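Local coordinates for protein HTP-2 (Caenorhabditis elegans, PDB 4TZM) that probably helps build the meiotic chromosome axis, using its HORMA domain to bind a closure motif of HTP-3, at residues Glu123-Lys128 with Ala242-Trp247. Residues are numbered along the deposited sequence; the frame is centred on the assembly and turned at random.
Sequences EVFSMK and AHMQCW
Two neighbouring antiparallel strands of the HORMA-domain sheet meet here, Val124 facing Trp247 at one end and Lys128 facing His243 at the other. Six backbone hydrogen bonds zip them together, two at each of the hydrogen-bonded pairs Val124–Trp247, Ser126–Gln245 and Lys128–His243. Val124 N reaches Trp247 O at 2.8 Å and almost straight (173°), while His243 N to Lys128 O is 2.7 Å. The non-hydrogen-bonded pairs, Phe125–Cys246 and Met127–Met244, turn their side chains to the face packed by helix 35-56, where Val53 meets Phe125 and Phe50 meets Met127. Cys246 lays SG over one face of the Phe125 ring, off-centre and 3.5 Å from CZ, because a chi1 of 176° swings the sulfur away from the backbone N. Met244 approaches that ring from its edge, CE lying 3.9 Å from Phe125 CD2. The bend at chi2 (68°) turns the Met244 chain toward strand 123-128, bringing SD within 3.6 Å of Met127 CE. An alanine replacing Phe125 would take away the ring under the Cys246 sulfur and is likely to open a gap between this face of the sheet and Val53 of helix 35-56. On the other face, the Trp247 indole lies alongside Val124, CE3 4.1 Å from CG1, and comes close to Ser126, whose OG is 3.4 Å from CZ3; that hydroxyl is buried with no hydrogen-bonding partner in the model. Lys128 extends fully to bring NZ to the indole edge, in the ring plane, 3.9 Å from Trp247 CH2, and also touches Glu107 of strand 105-113. That strand pairs with the other side of 123-128, as strand 228-235 does with 242-247, making this the middle of the curved antiparallel sheet that backs the helices in the HORMA fold.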
ATOM      1  N   GLU A 123      -3.052 -16.341  -1.365  1.00 70.82           N
ATOM      2  CA  GLU A 123      -2.097 -15.327  -0.923  1.00 68.21           C
ATOM      3  C   GLU A 123      -2.715 -13.929  -0.979  1.00 65.24           C
ATOM      4  O   GLU A 123      -3.358 -13.570  -1.966  1.00 65.81           O
ATOM      5  CB  GLU A 123      -0.828 -15.375  -1.777  1.00 69.95           C
ATOM      6  CG  GLU A 123       0.249 -14.387  -1.359  1.00 71.83           C
ATOM      7  CD  GLU A 123       1.605 -14.717  -1.954  1.00 77.85           C
ATOM      8  OE1 GLU A 123       2.266 -15.661  -1.465  1.00 80.10           O
ATOM      9  OE2 GLU A 123       2.012 -14.032  -2.915  1.00 77.88           O
ATOM     10  N   VAL A 124      -2.526 -13.147   0.081  1.00 61.57           N
ATOM     11  CA  VAL A 124      -3.069 -11.790   0.144  1.00 60.30           C
ATOM     12  C   VAL A 124      -2.063 -10.783   0.695  1.00 60.32           C
ATOM     13  O   VAL A 124      -1.469 -11.001   1.749  1.00 66.27           O
ATOM     14  CB  VAL A 124      -4.341 -11.723   1.022  1.00 61.95           C
ATOM     15  CG1 VAL A 124      -4.776 -10.279   1.225  1.00 57.76           C
ATOM     16  CG2 VAL A 124      -5.467 -12.532   0.406  1.00 66.29           C
ATOM     17  N   PHE A 125      -1.877  -9.683  -0.025  1.00 57.57           N
ATOM     18  CA  PHE A 125      -1.147  -8.538   0.502  1.00 55.18           C
ATOM     19  C   PHE A 125      -2.119  -7.385   0.719  1.00 57.00           C
ATOM     20  O   PHE A 125      -2.633  -6.813  -0.243  1.00 55.31           O
ATOM     21  CB  PHE A 125      -0.017  -8.127  -0.442  1.00 55.11           C
ATOM     22  CG  PHE A 125       1.183  -9.022  -0.369  1.00 64.15           C
ATOM     23  CD1 PHE A 125       1.231 -10.203  -1.095  1.00 68.56           C
ATOM     24  CD2 PHE A 125       2.266  -8.687   0.432  1.00 65.41           C
ATOM     25  CE1 PHE A 125       2.341 -11.034  -1.025  1.00 71.30           C
ATOM     26  CE2 PHE A 125       3.377  -9.511   0.507  1.00 67.87           C
ATOM     27  CZ  PHE A 125       3.416 -10.686  -0.224  1.00 70.86           C
ATOM     28  N   SER A 126      -2.374  -7.051   1.981  1.00 54.97           N
ATOM     29  CA  SER A 126      -3.414  -6.080   2.314  1.00 54.56           C
ATOM     30  C   SER A 126      -2.858  -4.801   2.928  1.00 47.25           C
ATOM     31  O   SER A 126      -1.907  -4.831   3.712  1.00 48.61           O
ATOM     32  CB  SER A 126      -4.431  -6.706   3.270  1.00 60.26           C
ATOM     33  OG  SER A 126      -3.817  -7.107   4.480  1.00 68.79           O
ATOM     34  N   MET A 127      -3.457  -3.676   2.554  1.00 40.78           N
ATOM     35  CA  MET A 127      -3.119  -2.390   3.150  1.00 40.77           C
ATOM     36  C   MET A 127      -4.385  -1.733   3.706  1.00 45.35           C
ATOM     37  O   MET A 127      -5.231  -1.254   2.951  1.00 49.84           O
ATOM     38  CB  MET A 127      -2.435  -1.479   2.123  1.00 39.46           C
ATOM     39  CG  MET A 127      -1.784  -0.239   2.730  1.00 42.15           C
ATOM     40  SD  MET A 127      -0.773   0.707   1.565  1.00 58.62           S
ATOM     41  CE  MET A 127       0.192  -0.593   0.804  1.00 56.91           C
ATOM     42  N   LYS A 128      -4.511  -1.728   5.031  1.00 45.50           N
ATOM     43  CA  LYS A 128      -5.699  -1.194   5.693  1.00 47.44           C
ATOM     44  C   LYS A 128      -5.435   0.202   6.238  1.00 45.68           C
ATOM     45  O   LYS A 128      -4.349   0.486   6.738  1.00 44.57           O
ATOM     46  CB  LYS A 128      -6.152  -2.122   6.821  1.00 50.98           C
ATOM     47  CG  LYS A 128      -6.543  -3.517   6.358  1.00 56.89           C
ATOM     48  CD  LYS A 128      -6.799  -4.444   7.536  1.00 60.26           C
ATOM     49  CE  LYS A 128      -7.209  -5.832   7.068  1.00 63.75           C
ATOM     50  NZ  LYS A 128      -7.464  -6.766   8.202  1.00 68.32           N
ATOM     51  N   ALA A 242      -1.636   3.524   7.790  1.00 38.19           N
ATOM     52  CA  ALA A 242      -1.834   2.321   6.998  1.00 40.08           C
ATOM     53  C   ALA A 242      -1.186   1.112   7.676  1.00 42.41           C
ATOM     54  O   ALA A 242      -0.140   1.238   8.318  1.00 34.52           O
ATOM     55  CB  ALA A 242      -1.274   2.510   5.601  1.00 40.13           C
ATOM     56  N   HIS A 243      -1.816  -0.052   7.544  1.00 45.44           N
ATOM     57  CA  HIS A 243      -1.255  -1.290   8.076  1.00 46.53           C
ATOM     58  C   HIS A 243      -1.119  -2.333   6.967  1.00 45.03           C
ATOM     59  O   HIS A 243      -2.110  -2.717   6.341  1.00 48.43           O
ATOM     60  CB  HIS A 243      -2.122  -1.833   9.207  1.00 47.24           C
ATOM     61  CG  HIS A 243      -1.529  -3.019   9.901  1.00 54.91           C
ATOM     62  ND1 HIS A 243      -2.109  -4.268   9.861  1.00 59.10           N
ATOM     63  CD2 HIS A 243      -0.406  -3.148  10.644  1.00 55.81           C
ATOM     64  CE1 HIS A 243      -1.370  -5.116  10.559  1.00 57.28           C
ATOM     65  NE2 HIS A 243      -0.331  -4.460  11.041  1.00 57.23           N
ATOM     66  N   MET A 244       0.113  -2.778   6.732  1.00 38.40           N
ATOM     67  CA  MET A 244       0.420  -3.741   5.676  1.00 42.47           C
ATOM     68  C   MET A 244       0.563  -5.153   6.253  1.00 50.47           C
ATOM     69  O   MET A 244       1.287  -5.371   7.231  1.00 52.66           O
ATOM     70  CB  MET A 244       1.698  -3.320   4.935  1.00 46.29           C
ATOM     71  CG  MET A 244       1.991  -4.097   3.653  1.00 55.64           C
ATOM     72  SD  MET A 244       0.825  -3.776   2.310  1.00107.89           S
ATOM     73  CE  MET A 244       1.443  -4.877   1.037  1.00 64.68           C
ATOM     74  N   GLN A 245      -0.141  -6.105   5.652  1.00 52.62           N
ATOM     75  CA  GLN A 245      -0.171  -7.476   6.148  1.00 57.48           C
ATOM     76  C   GLN A 245      -0.061  -8.471   5.002  1.00 60.12           C
ATOM     77  O   GLN A 245      -0.382  -8.149   3.860  1.00 58.48           O
ATOM     78  CB  GLN A 245      -1.459  -7.731   6.934  1.00 63.46           C
ATOM     79  CG  GLN A 245      -1.268  -7.913   8.426  1.00 72.58           C
ATOM     80  CD  GLN A 245      -2.575  -7.843   9.197  1.00 79.92           C
ATOM     81  OE1 GLN A 245      -3.602  -7.426   8.662  1.00 79.83           O
ATOM     82  NE2 GLN A 245      -2.539  -8.248  10.463  1.00 84.98           N
ATOM     83  N   CYS A 246       0.398  -9.680   5.306  1.00 64.50           N
ATOM     84  CA  CYS A 246       0.473 -10.730   4.302  1.00 66.25           C
ATOM     85  C   CYS A 246      -0.045 -12.046   4.856  1.00 69.26           C
ATOM     86  O   CYS A 246       0.466 -12.557   5.852  1.00 69.60           O
ATOM     87  CB  CYS A 246       1.908 -10.906   3.795  1.00 66.20           C
ATOM     88  SG  CYS A 246       2.139 -12.262   2.609  1.00 68.00           S
ATOM     89  N   TRP A 247      -1.086 -12.569   4.219  1.00 71.29           N
ATOM     90  CA  TRP A 247      -1.526 -13.939   4.438  1.00 76.20           C
ATOM     91  C   TRP A 247      -1.029 -14.762   3.260  1.00 76.76           C
ATOM     92  O   TRP A 247      -1.059 -14.291   2.123  1.00 75.70           O
ATOM     93  CB  TRP A 247      -3.048 -14.029   4.554  1.00 79.90           C
ATOM     94  CG  TRP A 247      -3.605 -13.491   5.835  1.00 81.45           C
ATOM     95  CD1 TRP A 247      -3.661 -14.135   7.037  1.00 84.43           C
ATOM     96  CD2 TRP A 247      -4.204 -12.206   6.041  1.00 80.37           C
ATOM     97  NE1 TRP A 247      -4.250 -13.329   7.980  1.00 83.76           N
ATOM     98  CE2 TRP A 247      -4.593 -12.138   7.394  1.00 81.85           C
ATOM     99  CE3 TRP A 247      -4.447 -11.105   5.213  1.00 78.77           C
ATOM    100  CZ2 TRP A 247      -5.211 -11.012   7.938  1.00 80.13           C
ATOM    101  CZ3 TRP A 247      -5.062  -9.988   5.755  1.00 75.99           C
ATOM    102  CH2 TRP A 247      -5.436  -9.950   7.103  1.00 77.37           C
TER